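Local coordinates for Thiol:disulfide interchange protein, thioredoxin family protein (Chlorobaculum tepidum, PDB 3OR5) that probably works as a thiol:disulfide oxidoreductase of the thioredoxin fold, resembling TlpA-like proteins linked to cytochrome c biogenesis, at residues Tyr37-Phe42 against Arg104-Tyr109; Phe68-Ile73 against Ala140-Ile145; Val20-Lys25 against Glu77-Val82. All coordinates share one frame; numbering follows the deposited sequence.

Contact 1 (Tyr37-Phe42 against Arg104-Tyr109); sequences YIVNFF and RAFNGY
The ring of F41 turns its edge to the face of F106 in an offset edge-to-face pair, with centroids 5.7 Å apart and planes at 66°. V39 CG1 sits over one face of the F106 ring, displaced toward the rim. On the F41 side the contact lies in the plane of its ring, where F41 CZ comes to 3.7 Å from F106 CD2 and F41 CE2 stands 3.9 Å from F106 CG. The far end of F106 belongs to V39, whose CG2 lies 3.9 Å from F106 CZ. One helix side chain therefore bridges two strand residues, F41 at its root and V39 at its end. The torsion of F106 explains this reach: CG stands anti to the carbonyl carbon (chi1 -69°), which sends the ring off helix 100-107 toward strand 36-42. V39 turns CG1 anti to its backbone N (chi1 176°), and both of its methyls face the ring. Beyond the two segments, F17 meets F106 edge-to-face, and F121 of strand 119-123 brings a further ring against it. Were F106 an alanine, a gap would probably open between helix and sheet, leaving the edge of F41 without its aromatic face and the V39 methyls without this ring to lie against. Since all three touching residues are buried and joined by carbon contacts alone, the grip here is hydrophobic and aromatic, and the edge-to-face geometry probably contributes to how helix 100-107 lies on the sheet.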
ATOM      1  N   TYR A  37      -5.943   5.387   1.622  1.00 10.14           N
ATOM      2  CA  TYR A  37      -4.567   4.888   1.562  1.00  9.59           C
ATOM      3  C   TYR A  37      -4.582   3.675   0.619  1.00 10.53           C
ATOM      4  O   TYR A  37      -5.644   3.052   0.396  1.00 11.59           O
ATOM      5  CB  TYR A  37      -3.988   4.520   2.908  1.00  9.42           C
ATOM      6  CG  TYR A  37      -4.812   3.553   3.781  1.00 10.79           C
ATOM      7  CD1 TYR A  37      -4.471   2.221   3.808  1.00 14.27           C
ATOM      8  CD2 TYR A  37      -5.809   4.022   4.642  1.00 15.92           C
ATOM      9  CE1 TYR A  37      -5.135   1.322   4.663  1.00 15.92           C
ATOM     10  CE2 TYR A  37      -6.459   3.174   5.469  1.00 20.76           C
ATOM     11  CZ  TYR A  37      -6.186   1.837   5.431  1.00 20.09           C
ATOM     12  OH  TYR A  37      -6.804   0.959   6.305  1.00 23.86           O
ATOM     13  N   ILE A  38      -3.396   3.353   0.130  1.00 10.23           N
ATOM     14  CA  ILE A  38      -3.257   2.147  -0.759  1.00  8.56           C
ATOM     15  C   ILE A  38      -2.180   1.320  -0.127  1.00 10.18           C
ATOM     16  O   ILE A  38      -1.050   1.824   0.092  1.00 11.33           O
ATOM     17  CB  ILE A  38      -2.911   2.564  -2.210  1.00  8.69           C
ATOM     18  CG1 ILE A  38      -4.131   3.206  -2.896  1.00 12.00           C
ATOM     19  CG2 ILE A  38      -2.475   1.339  -3.004  1.00 12.03           C
ATOM     20  CD1 ILE A  38      -3.749   3.897  -4.256  1.00 13.41           C
ATOM     21  N   VAL A  39      -2.509   0.033   0.146  1.00 10.04           N
ATOM     22  CA  VAL A  39      -1.522  -0.889   0.769  1.00  9.46           C
ATOM     23  C   VAL A  39      -0.984  -1.722  -0.391  1.00  9.54           C
ATOM     24  O   VAL A  39      -1.744  -2.377  -1.101  1.00 10.54           O
ATOM     25  CB  VAL A  39      -2.199  -1.761   1.790  1.00 10.92           C
ATOM     26  CG1 VAL A  39      -1.186  -2.795   2.381  1.00 12.94           C
ATOM     27  CG2 VAL A  39      -2.834  -0.876   2.904  1.00 13.45           C
ATOM     28  N   ASN A  40       0.329  -1.663  -0.581  1.00  8.69           N
ATOM     29  CA  ASN A  40       1.036  -2.230  -1.777  1.00  9.25           C
ATOM     30  C   ASN A  40       1.881  -3.360  -1.261  1.00  8.85           C
ATOM     31  O   ASN A  40       2.873  -3.166  -0.550  1.00  9.74           O
ATOM     32  CB  ASN A  40       1.908  -1.171  -2.452  1.00  9.16           C
ATOM     33  CG  ASN A  40       2.742  -1.752  -3.558  1.00 11.47           C
ATOM     34  OD1 ASN A  40       2.183  -2.458  -4.446  1.00 16.78           O
ATOM     35  ND2 ASN A  40       3.927  -1.409  -3.611  1.00  9.64           N
ATOM     36  N   PHE A  41       1.516  -4.594  -1.670  1.00  9.96           N
ATOM     37  CA  PHE A  41       2.367  -5.789  -1.379  1.00 11.16           C
ATOM     38  C   PHE A  41       3.292  -5.882  -2.537  1.00 10.12           C
ATOM     39  O   PHE A  41       2.859  -5.952  -3.717  1.00 11.45           O
ATOM     40  CB  PHE A  41       1.500  -7.072  -1.292  1.00 10.85           C
ATOM     41  CG  PHE A  41       0.766  -7.152   0.037  1.00 10.86           C
ATOM     42  CD1 PHE A  41       1.224  -7.928   1.134  1.00 11.79           C
ATOM     43  CD2 PHE A  41      -0.419  -6.406   0.179  1.00 11.47           C
ATOM     44  CE1 PHE A  41       0.541  -7.927   2.358  1.00 11.38           C
ATOM     45  CE2 PHE A  41      -1.122  -6.395   1.420  1.00 10.73           C
ATOM     46  CZ  PHE A  41      -0.691  -7.226   2.499  1.00 12.71           C
ATOM     47  N   PHE A  42       4.576  -5.853  -2.246  1.00 10.35           N
ATOM     48  CA  PHE A  42       5.592  -5.725  -3.327  1.00  9.06           C
ATOM     49  C   PHE A  42       6.892  -6.441  -2.983  1.00  9.98           C
ATOM     50  O   PHE A  42       7.108  -6.764  -1.803  1.00  9.88           O
ATOM     51  CB  PHE A  42       5.974  -4.222  -3.601  1.00  9.77           C
ATOM     52  CG  PHE A  42       6.802  -3.615  -2.503  1.00 10.52           C
ATOM     53  CD1 PHE A  42       8.164  -3.387  -2.697  1.00 14.48           C
ATOM     54  CD2 PHE A  42       6.229  -3.263  -1.264  1.00 11.11           C
ATOM     55  CE1 PHE A  42       8.962  -2.877  -1.681  1.00 14.36           C
ATOM     56  CE2 PHE A  42       7.035  -2.696  -0.235  1.00 11.56           C
ATOM     57  CZ  PHE A  42       8.403  -2.521  -0.443  1.00 14.57           C
ATOM     58  N   ARG A 104      -2.242 -12.097   6.264  1.00 21.12           N
ATOM     59  CA  ARG A 104      -3.609 -12.635   6.530  1.00 23.71           C
ATOM     60  C   ARG A 104      -4.599 -11.475   6.708  1.00 22.77           C
ATOM     61  O   ARG A 104      -5.796 -11.669   6.437  1.00 24.67           O
ATOM     62  CB  ARG A 104      -3.600 -13.491   7.800  1.00 23.28           C
ATOM     63  CG  ARG A 104      -2.942 -14.835   7.687  1.00 30.00           C
ATOM     64  CD  ARG A 104      -3.379 -15.678   8.927  1.00 34.84           C
ATOM     65  NE  ARG A 104      -2.637 -15.270  10.117  1.00 39.01           N
ATOM     66  CZ  ARG A 104      -1.454 -15.789  10.433  1.00 37.58           C
ATOM     67  NH1 ARG A 104      -0.908 -16.702   9.633  1.00 38.26           N
ATOM     68  NH2 ARG A 104      -0.806 -15.358  11.514  1.00 38.67           N
ATOM     69  N   ALA A 105      -4.158 -10.293   7.141  1.00 21.74           N
ATOM     70  CA  ALA A 105      -5.032  -9.121   7.257  1.00 21.61           C
ATOM     71  C   ALA A 105      -5.745  -8.721   5.937  1.00 22.04           C
ATOM     72  O   ALA A 105      -6.881  -8.242   5.981  1.00 22.91           O
ATOM     73  CB  ALA A 105      -4.332  -7.912   7.849  1.00 22.43           C
ATOM     74  N   PHE A 106      -5.050  -8.914   4.813  1.00 19.00           N
ATOM     75  CA  PHE A 106      -5.524  -8.575   3.473  1.00 17.30           C
ATOM     76  C   PHE A 106      -5.903  -9.732   2.547  1.00 15.90           C
ATOM     77  O   PHE A 106      -6.580  -9.530   1.552  1.00 17.11           O
ATOM     78  CB  PHE A 106      -4.502  -7.658   2.792  1.00 18.57           C
ATOM     79  CG  PHE A 106      -4.460  -6.348   3.420  1.00 15.20           C
ATOM     80  CD1 PHE A 106      -5.338  -5.368   3.062  1.00 16.72           C
ATOM     81  CD2 PHE A 106      -3.564  -6.138   4.511  1.00 17.86           C
ATOM     82  CE1 PHE A 106      -5.322  -4.115   3.705  1.00 21.08           C
ATOM     83  CE2 PHE A 106      -3.563  -4.913   5.131  1.00 16.22           C
ATOM     84  CZ  PHE A 106      -4.378  -3.918   4.730  1.00 16.16           C
ATOM     85  N   ASN A 107      -5.446 -10.947   2.871  1.00 16.83           N
ATOM     86  CA  ASN A 107      -5.689 -12.118   2.046  1.00 18.26           C
ATOM     87  C   ASN A 107      -7.161 -12.334   1.746  1.00 15.66           C
ATOM     88  O   ASN A 107      -7.467 -12.848   0.632  1.00 16.89           O
ATOM     89  CB  ASN A 107      -5.284 -13.377   2.879  1.00 20.93           C
ATOM     90  CG  ASN A 107      -4.070 -13.977   2.411  1.00 25.96           C
ATOM     91  OD1 ASN A 107      -3.521 -13.647   1.346  1.00 26.76           O
ATOM     92  ND2 ASN A 107      -3.580 -14.907   3.237  1.00 30.58           N
ATOM     93  N   GLY A 108      -8.008 -12.030   2.716  1.00 16.28           N
ATOM     94  CA  GLY A 108      -9.445 -12.292   2.585  1.00 17.31           C
ATOM     95  C   GLY A 108     -10.151 -11.502   1.507  1.00 17.82           C
ATOM     96  O   GLY A 108     -11.300 -11.828   1.121  1.00 17.01           O
ATOM     97  N   TYR A 109      -9.520 -10.411   1.042  1.00 15.16           N
ATOM     98  CA  TYR A 109     -10.181  -9.547   0.023  1.00 15.35           C
ATOM     99  C   TYR A 109      -9.984 -10.006  -1.402  1.00 15.59           C
ATOM    100  O   TYR A 109     -10.552  -9.417  -2.337  1.00 15.27           O
ATOM    101  CB  TYR A 109      -9.698  -8.079   0.164  1.00 14.87           C
ATOM    102  CG  TYR A 109      -9.916  -7.512   1.542  1.00 16.50           C
ATOM    103  CD1 TYR A 109     -11.194  -7.233   2.067  1.00 22.08           C
ATOM    104  CD2 TYR A 109      -8.830  -7.200   2.313  1.00 20.08           C
ATOM    105  CE1 TYR A 109     -11.327  -6.711   3.391  1.00 24.74           C
ATOM    106  CE2 TYR A 109      -8.974  -6.708   3.606  1.00 24.44           C
ATOM    107  CZ  TYR A 109     -10.203  -6.476   4.121  1.00 23.89           C
ATOM    108  OH  TYR A 109     -10.283  -5.992   5.413  1.00 27.68           O
TER

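Contact 2 (Phe68-Ile73 against Ala140-Ile145)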
ATOM      1  N   PHE A  68      -3.931  11.444   2.248  1.00 10.67           N
ATOM      2  CA  PHE A  68      -3.672  10.113   1.573  1.00 12.09           C
ATOM      3  C   PHE A  68      -2.273   9.631   1.874  1.00 12.51           C
ATOM      4  O   PHE A  68      -1.354  10.467   2.056  1.00 12.59           O
ATOM      5  CB  PHE A  68      -3.784  10.272   0.026  1.00 12.88           C
ATOM      6  CG  PHE A  68      -3.221   9.097  -0.735  1.00 14.54           C
ATOM      7  CD1 PHE A  68      -3.981   7.921  -0.900  1.00 11.97           C
ATOM      8  CD2 PHE A  68      -1.903   9.130  -1.152  1.00 13.03           C
ATOM      9  CE1 PHE A  68      -3.361   6.776  -1.462  1.00 13.46           C
ATOM     10  CE2 PHE A  68      -1.279   8.059  -1.748  1.00 14.51           C
ATOM     11  CZ  PHE A  68      -2.044   6.871  -1.944  1.00 11.21           C
ATOM     12  N   THR A  69      -2.098   8.300   1.961  1.00  9.77           N
ATOM     13  CA  THR A  69      -0.694   7.760   1.968  1.00 10.41           C
ATOM     14  C   THR A  69      -0.670   6.374   1.326  1.00 11.09           C
ATOM     15  O   THR A  69      -1.655   5.630   1.378  1.00 11.58           O
ATOM     16  CB  THR A  69      -0.139   7.624   3.371  1.00 11.76           C
ATOM     17  OG1 THR A  69       1.277   7.318   3.329  1.00 11.31           O
ATOM     18  CG2 THR A  69      -0.878   6.548   4.299  1.00 13.02           C
ATOM     19  N   PHE A  70       0.460   6.061   0.692  1.00 10.02           N
ATOM     20  CA  PHE A  70       0.741   4.619   0.422  1.00 10.45           C
ATOM     21  C   PHE A  70       1.284   3.954   1.706  1.00 11.35           C
ATOM     22  O   PHE A  70       1.838   4.614   2.645  1.00 11.06           O
ATOM     23  CB  PHE A  70       1.797   4.500  -0.671  1.00  9.65           C
ATOM     24  CG  PHE A  70       1.264   4.803  -2.037  1.00  9.45           C
ATOM     25  CD1 PHE A  70       0.564   3.833  -2.722  1.00 11.30           C
ATOM     26  CD2 PHE A  70       1.502   6.033  -2.653  1.00 11.22           C
ATOM     27  CE1 PHE A  70       0.050   4.151  -3.992  1.00 10.35           C
ATOM     28  CE2 PHE A  70       1.052   6.329  -3.936  1.00 12.55           C
ATOM     29  CZ  PHE A  70       0.302   5.382  -4.612  1.00 11.09           C
ATOM     30  N   VAL A  71       1.125   2.625   1.776  1.00  9.74           N
ATOM     31  CA  VAL A  71       1.833   1.878   2.785  1.00  9.75           C
ATOM     32  C   VAL A  71       2.386   0.660   2.038  1.00 10.11           C
ATOM     33  O   VAL A  71       1.616  -0.026   1.289  1.00 11.29           O
ATOM     34  CB  VAL A  71       0.847   1.361   3.818  1.00 11.56           C
ATOM     35  CG1 VAL A  71       1.563   0.481   4.836  1.00 13.50           C
ATOM     36  CG2 VAL A  71       0.140   2.511   4.538  1.00 11.03           C
ATOM     37  N   GLY A  72       3.675   0.397   2.177  1.00  8.62           N
ATOM     38  CA  GLY A  72       4.255  -0.773   1.429  1.00  9.54           C
ATOM     39  C   GLY A  72       4.460  -1.942   2.394  1.00  9.85           C
ATOM     40  O   GLY A  72       4.877  -1.763   3.537  1.00 11.08           O
ATOM     41  N   ILE A  73       4.190  -3.167   1.942  1.00  9.03           N
ATOM     42  CA  ILE A  73       4.467  -4.379   2.747  1.00 10.25           C
ATOM     43  C   ILE A  73       5.316  -5.253   1.833  1.00  9.90           C
ATOM     44  O   ILE A  73       4.867  -5.674   0.767  1.00 10.87           O
ATOM     45  CB  ILE A  73       3.152  -5.069   3.153  1.00 10.61           C
ATOM     46  CG1 ILE A  73       2.385  -4.138   4.166  1.00 13.38           C
ATOM     47  CG2 ILE A  73       3.514  -6.457   3.848  1.00 12.34           C
ATOM     48  CD1 ILE A  73       0.981  -4.673   4.559  1.00 17.27           C
ATOM     49  N   ALA A 140      -0.500   8.866 -13.665  1.00 22.81           N
ATOM     50  CA  ALA A 140      -1.741   9.553 -13.789  1.00 22.75           C
ATOM     51  C   ALA A 140      -2.921   8.695 -13.279  1.00 19.70           C
ATOM     52  O   ALA A 140      -3.897   9.294 -12.720  1.00 21.65           O
ATOM     53  CB  ALA A 140      -1.987   9.937 -15.282  1.00 23.85           C
ATOM     54  N   ASP A 141      -2.878   7.357 -13.481  1.00 20.10           N
ATOM     55  CA  ASP A 141      -3.960   6.458 -12.953  1.00 20.12           C
ATOM     56  C   ASP A 141      -3.939   6.497 -11.422  1.00 18.63           C
ATOM     57  O   ASP A 141      -4.998   6.670 -10.793  1.00 17.51           O
ATOM     58  CB  ASP A 141      -3.772   4.958 -13.317  1.00 22.76           C
ATOM     59  CG  ASP A 141      -3.940   4.679 -14.813  1.00 29.08           C
ATOM     60  OD1 ASP A 141      -4.735   5.447 -15.451  1.00 33.48           O
ATOM     61  OD2 ASP A 141      -3.265   3.709 -15.311  1.00 35.15           O
ATOM     62  N   PHE A 142      -2.744   6.434 -10.823  1.00 16.98           N
ATOM     63  CA  PHE A 142      -2.750   6.482  -9.343  1.00 16.97           C
ATOM     64  C   PHE A 142      -3.267   7.837  -8.886  1.00 17.62           C
ATOM     65  O   PHE A 142      -3.942   7.955  -7.895  1.00 17.11           O
ATOM     66  CB  PHE A 142      -1.321   6.302  -8.779  1.00 16.10           C
ATOM     67  CG  PHE A 142      -0.903   4.902  -8.654  1.00 18.21           C
ATOM     68  CD1 PHE A 142      -1.549   3.990  -7.786  1.00 14.70           C
ATOM     69  CD2 PHE A 142       0.196   4.454  -9.391  1.00 20.99           C
ATOM     70  CE1 PHE A 142      -1.076   2.654  -7.667  1.00 22.43           C
ATOM     71  CE2 PHE A 142       0.651   3.122  -9.275  1.00 28.02           C
ATOM     72  CZ  PHE A 142      -0.002   2.211  -8.421  1.00 24.75           C
ATOM     73  N   ASP A 143      -2.866   8.909  -9.533  1.00 17.33           N
ATOM     74  CA  ASP A 143      -3.402  10.193  -9.134  1.00 18.49           C
ATOM     75  C   ASP A 143      -4.932  10.335  -9.134  1.00 18.28           C
ATOM     76  O   ASP A 143      -5.562  10.840  -8.224  1.00 17.48           O
ATOM     77  CB  ASP A 143      -2.695  11.162 -10.052  1.00 18.42           C
ATOM     78  CG  ASP A 143      -2.686  12.465  -9.519  1.00 29.01           C
ATOM     79  OD1 ASP A 143      -1.800  12.689  -8.641  1.00 33.96           O
ATOM     80  OD2 ASP A 143      -3.610  13.189  -9.954  1.00 35.20           O
ATOM     81  N   ARG A 144      -5.552   9.807 -10.174  1.00 17.17           N
ATOM     82  CA  ARG A 144      -7.008   9.788 -10.282  1.00 17.08           C
ATOM     83  C   ARG A 144      -7.641   8.845  -9.250  1.00 16.05           C
ATOM     84  O   ARG A 144      -8.651   9.115  -8.721  1.00 15.40           O
ATOM     85  CB  ARG A 144      -7.437   9.340 -11.686  1.00 20.54           C
ATOM     86  CG  ARG A 144      -7.115  10.260 -12.830  1.00 26.77           C
ATOM     87  CD  ARG A 144      -7.952   9.955 -14.104  1.00 34.76           C
ATOM     88  NE  ARG A 144      -9.396   9.811 -13.847  1.00 44.71           N
ATOM     89  CZ  ARG A 144     -10.196   8.935 -14.465  1.00 49.37           C
ATOM     90  NH1 ARG A 144      -9.710   8.105 -15.420  1.00 48.38           N
ATOM     91  NH2 ARG A 144     -11.483   8.879 -14.144  1.00 51.22           N
ATOM     92  N   ILE A 145      -6.985   7.733  -8.996  1.00 15.01           N
ATOM     93  CA  ILE A 145      -7.495   6.791  -7.957  1.00 14.35           C
ATOM     94  C   ILE A 145      -7.487   7.484  -6.611  1.00 15.24           C
ATOM     95  O   ILE A 145      -8.438   7.424  -5.843  1.00 15.46           O
ATOM     96  CB  ILE A 145      -6.669   5.488  -7.917  1.00 14.81           C
ATOM     97  CG1 ILE A 145      -6.898   4.639  -9.188  1.00 15.82           C
ATOM     98  CG2 ILE A 145      -6.956   4.622  -6.633  1.00 15.58           C
ATOM     99  CD1 ILE A 145      -5.768   3.676  -9.423  1.00 20.93           C
TER
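Strand 68-74 of the central thioredoxin-fold sheet and the C-terminal helix 139-150 touch, in segments 68-73 and 140-145, through one aromatic pair, F70 against F142. The rings stand edge-to-face, nearly perpendicular at 83°, with centroids 5.6 Å apart. It is the edge of F70 that points at F142: F70 CZ approaches F142 CD1 at 3.9 Å, and F70 CE1 lies 4.1 Å from F142 CE1. The two backbones stay well separated, so both side chains must span the gap. Each does so with CG anti to its own carbonyl carbon, chi1 being -75° in F70 and -84° in F142. F70 is also held from within its own strand, because F68 CZ rests 3.6 Å above the F70 ring, over its centre. The edge of F70 is thus used for the helix while one face is taken by F68. T69 OG1 donates to F70 O at 2.8 Å, tilted from the carbonyl plane. Helix 47-63 joins the same layer: M56 touches F70, V59 touches F142, and Q60 hydrogen-bonds F70 N and T69 OG1. D143 is tied to that helix by a bond from W63 NE1 to its OD1. Such a layer, with the C-terminal helix and helix 47-63, whose start carries what is probably the thioredoxin-type CxxC, packed side by side on one face of the sheet, is typical of the thioredoxin fold.

Contact 3 (Val20-Lys25 against Glu77-Val82)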
ATOM      1  N   VAL A  20       6.615  -2.188  12.909  1.00 13.35           N
ATOM      2  CA  VAL A  20       7.808  -1.332  12.896  1.00 13.99           C
ATOM      3  C   VAL A  20       8.247  -1.364  11.435  1.00 11.77           C
ATOM      4  O   VAL A  20       8.211  -2.443  10.818  1.00 12.64           O
ATOM      5  CB  VAL A  20       8.932  -1.925  13.744  1.00 14.19           C
ATOM      6  CG1 VAL A  20      10.173  -1.057  13.569  1.00 13.87           C
ATOM      7  CG2 VAL A  20       8.509  -1.830  15.263  1.00 19.12           C
ATOM      8  N   THR A  21       8.570  -0.201  10.920  1.00 12.11           N
ATOM      9  CA  THR A  21       8.958  -0.116   9.512  1.00 11.89           C
ATOM     10  C   THR A  21      10.407  -0.556   9.320  1.00 11.79           C
ATOM     11  O   THR A  21      11.214  -0.652  10.263  1.00 11.74           O
ATOM     12  CB  THR A  21       8.841   1.294   8.951  1.00 11.32           C
ATOM     13  OG1 THR A  21       9.789   2.097   9.657  1.00 13.33           O
ATOM     14  CG2 THR A  21       7.359   1.863   9.118  1.00 13.99           C
ATOM     15  N   VAL A  22      10.759  -0.866   8.053  1.00 10.73           N
ATOM     16  CA  VAL A  22      12.137  -1.305   7.693  1.00  9.18           C
ATOM     17  C   VAL A  22      13.169  -0.278   8.145  1.00 11.57           C
ATOM     18  O   VAL A  22      14.283  -0.677   8.564  1.00 11.75           O
ATOM     19  CB  VAL A  22      12.134  -1.468   6.209  1.00  8.76           C
ATOM     20  CG1 VAL A  22      13.577  -1.626   5.697  1.00 12.52           C
ATOM     21  CG2 VAL A  22      11.240  -2.746   5.867  1.00 13.62           C
ATOM     22  N   ASP A  23      12.808   0.994   8.111  1.00 12.39           N
ATOM     23  CA  ASP A  23      13.725   2.095   8.569  1.00 12.95           C
ATOM     24  C   ASP A  23      13.518   2.467   9.983  1.00 12.96           C
ATOM     25  O   ASP A  23      13.986   3.523  10.379  1.00 14.84           O
ATOM     26  CB  ASP A  23      13.742   3.329   7.653  1.00 14.70           C
ATOM     27  CG  ASP A  23      12.392   3.929   7.481  1.00 18.80           C
ATOM     28  OD1 ASP A  23      11.347   3.258   7.790  1.00 14.28           O
ATOM     29  OD2 ASP A  23      12.359   5.086   6.963  1.00 19.45           O
ATOM     30  N   GLY A  24      12.888   1.567  10.769  1.00 12.13           N
ATOM     31  CA  GLY A  24      12.924   1.737  12.244  1.00 12.09           C
ATOM     32  C   GLY A  24      12.017   2.840  12.717  1.00 14.04           C
ATOM     33  O   GLY A  24      12.448   3.699  13.480  1.00 16.07           O
ATOM     34  N   LYS A  25      10.776   2.915  12.206  1.00 13.95           N
ATOM     35  CA  LYS A  25       9.798   3.939  12.646  1.00 12.39           C
ATOM     36  C   LYS A  25       8.555   3.158  13.037  1.00 13.86           C
ATOM     37  O   LYS A  25       8.326   2.034  12.546  1.00 12.89           O
ATOM     38  CB  LYS A  25       9.480   4.912  11.487  1.00 13.79           C
ATOM     39  CG  LYS A  25      10.723   5.719  11.206  1.00 14.90           C
ATOM     40  CD  LYS A  25      10.516   6.540  10.005  1.00 20.13           C
ATOM     41  CE  LYS A  25      11.910   7.102   9.625  1.00 27.99           C
ATOM     42  NZ  LYS A  25      11.806   8.280   8.732  1.00 36.41           N
ATOM     43  N   GLU A  77      11.140 -10.991   0.748  1.00 13.00           N
ATOM     44  CA  GLU A  77      12.221 -10.049   0.777  1.00 12.67           C
ATOM     45  C   GLU A  77      13.228 -10.255   1.893  1.00 11.01           C
ATOM     46  O   GLU A  77      13.111 -11.205   2.729  1.00 14.07           O
ATOM     47  CB  GLU A  77      11.636  -8.584   0.777  1.00 10.46           C
ATOM     48  CG  GLU A  77      11.566  -8.058  -0.669  1.00 10.77           C
ATOM     49  CD  GLU A  77      12.926  -7.699  -1.262  1.00 11.63           C
ATOM     50  OE1 GLU A  77      13.990  -8.050  -0.706  1.00 13.00           O
ATOM     51  OE2 GLU A  77      12.914  -6.979  -2.307  1.00 12.12           O
ATOM     52  N   GLN A  78      14.301  -9.462   1.832  1.00 11.32           N
ATOM     53  CA  GLN A  78      15.327  -9.412   2.884  1.00 13.92           C
ATOM     54  C   GLN A  78      15.479  -7.948   3.345  1.00 11.82           C
ATOM     55  O   GLN A  78      15.484  -7.018   2.578  1.00 12.05           O
ATOM     56  CB  GLN A  78      16.649  -9.906   2.372  1.00 16.31           C
ATOM     57  CG  GLN A  78      16.607 -11.399   2.069  1.00 16.63           C
ATOM     58  CD  GLN A  78      17.998 -11.961   1.645  1.00 22.59           C
ATOM     59  OE1 GLN A  78      19.061 -11.433   1.991  1.00 26.56           O
ATOM     60  NE2 GLN A  78      17.963 -13.092   0.918  1.00 35.11           N
ATOM     61  N   LEU A  79      15.625  -7.791   4.676  1.00 12.23           N
ATOM     62  CA  LEU A  79      15.757  -6.461   5.247  1.00 12.99           C
ATOM     63  C   LEU A  79      16.814  -5.557   4.621  1.00 12.17           C
ATOM     64  O   LEU A  79      16.487  -4.470   4.247  1.00 11.77           O
ATOM     65  CB  LEU A  79      15.977  -6.677   6.781  1.00 12.96           C
ATOM     66  CG  LEU A  79      16.076  -5.360   7.556  1.00 17.02           C
ATOM     67  CD1 LEU A  79      14.720  -4.701   7.562  1.00 21.58           C
ATOM     68  CD2 LEU A  79      16.379  -5.769   8.971  1.00 19.88           C
ATOM     69  N   PRO A  80      18.096  -5.989   4.425  1.00 10.82           N
ATOM     70  CA  PRO A  80      19.025  -5.050   3.839  1.00 11.65           C
ATOM     71  C   PRO A  80      18.700  -4.618   2.385  1.00  9.47           C
ATOM     72  O   PRO A  80      18.982  -3.487   1.997  1.00 12.80           O
ATOM     73  CB  PRO A  80      20.373  -5.853   3.832  1.00 12.41           C
ATOM     74  CG  PRO A  80      20.020  -7.305   4.023  1.00 10.85           C
ATOM     75  CD  PRO A  80      18.736  -7.244   4.864  1.00 11.98           C
ATOM     76  N   ASN A  81      18.063  -5.549   1.660  1.00 10.80           N
ATOM     77  CA  ASN A  81      17.680  -5.228   0.282  1.00  9.94           C
ATOM     78  C   ASN A  81      16.562  -4.208   0.267  1.00  9.42           C
ATOM     79  O   ASN A  81      16.681  -3.203  -0.449  1.00 11.50           O
ATOM     80  CB  ASN A  81      17.267  -6.574  -0.406  1.00 10.73           C
ATOM     81  CG  ASN A  81      17.273  -6.503  -1.939  1.00 12.56           C
ATOM     82  OD1 ASN A  81      18.149  -5.940  -2.575  1.00 11.69           O
ATOM     83  ND2 ASN A  81      16.237  -7.087  -2.526  1.00 12.71           N
ATOM     84  N   VAL A  82      15.530  -4.369   1.103  1.00  9.81           N
ATOM     85  CA  VAL A  82      14.401  -3.411   1.112  1.00 10.48           C
ATOM     86  C   VAL A  82      14.878  -2.041   1.672  1.00 10.49           C
ATOM     87  O   VAL A  82      14.545  -0.997   1.098  1.00 11.65           O
ATOM     88  CB  VAL A  82      13.263  -3.953   1.960  1.00  8.83           C
ATOM     89  CG1 VAL A  82      12.066  -2.924   1.931  1.00 11.20           C
ATOM     90  CG2 VAL A  82      12.752  -5.185   1.279  1.00  9.37           C
TER
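V22 meets L79 and V82 with a different methyl for each. Its CG1 lies 3.8 Å from L79 CD1, while its CG2 lies 4.0 Å from V82 CG1. The chi1 of 168° produces this split, setting CG1 anti to the backbone N and CG2 anti to the carbonyl carbon. L79 holds CG anti to the backbone N (chi1 -177°), with chi2 near 69° turning CD1 to the valine although its CB does not head there; the two run past one another in opposite directions. V82 crosses V22 at about a right angle. V22 is offered by a type I turn from T21 to G24, closed by G24 N to T21 O. T21 OG1 donates to D23 OD1 at 2.7 Å inside the turn, on the anti side and tilted out of the carboxylate plane, and accepts from K25 N just beyond it. Q78 is the N-cap of helix 79-89, and E77 braces this start: E77 OE1 takes Q78 N at 2.9 Å through its anti lone pair and N81 ND2 at 3.0 Å through its syn one. T44 OG1 hydrogen-bonds the other oxygen, E77 OE2. M86 of the helix and M97 of strand 95-97 also touch V22. The chemistry is divided: polar bonds shape the turn and the helix start separately, and across these segments the two meet through methyl groups alone, partly buried.

Contacts 1 and 2 share the mixed central sheet, where strands 36-42 and 68-74 are parallel neighbours; their centres are about 13 Å apart. N40 N to V71 O and N40 O to I73 N, both 2.8 Å, are probable hydrogen bonds joining them. Helix 100-107 and helix 139-150 pack against these two strands in turn. Contact 3 lies farther out, its centre about 18 Å from that of contact 1 and about 20 Å from that of contact 2, where helix 79-89, next after strand 68-74, meets the 20-25 turn. Along the chain the segments come as 20-25, 37-42, 68-73, 77-82, 104-109 and 140-145, so all three contacts interleave within one thioredoxin-type domain.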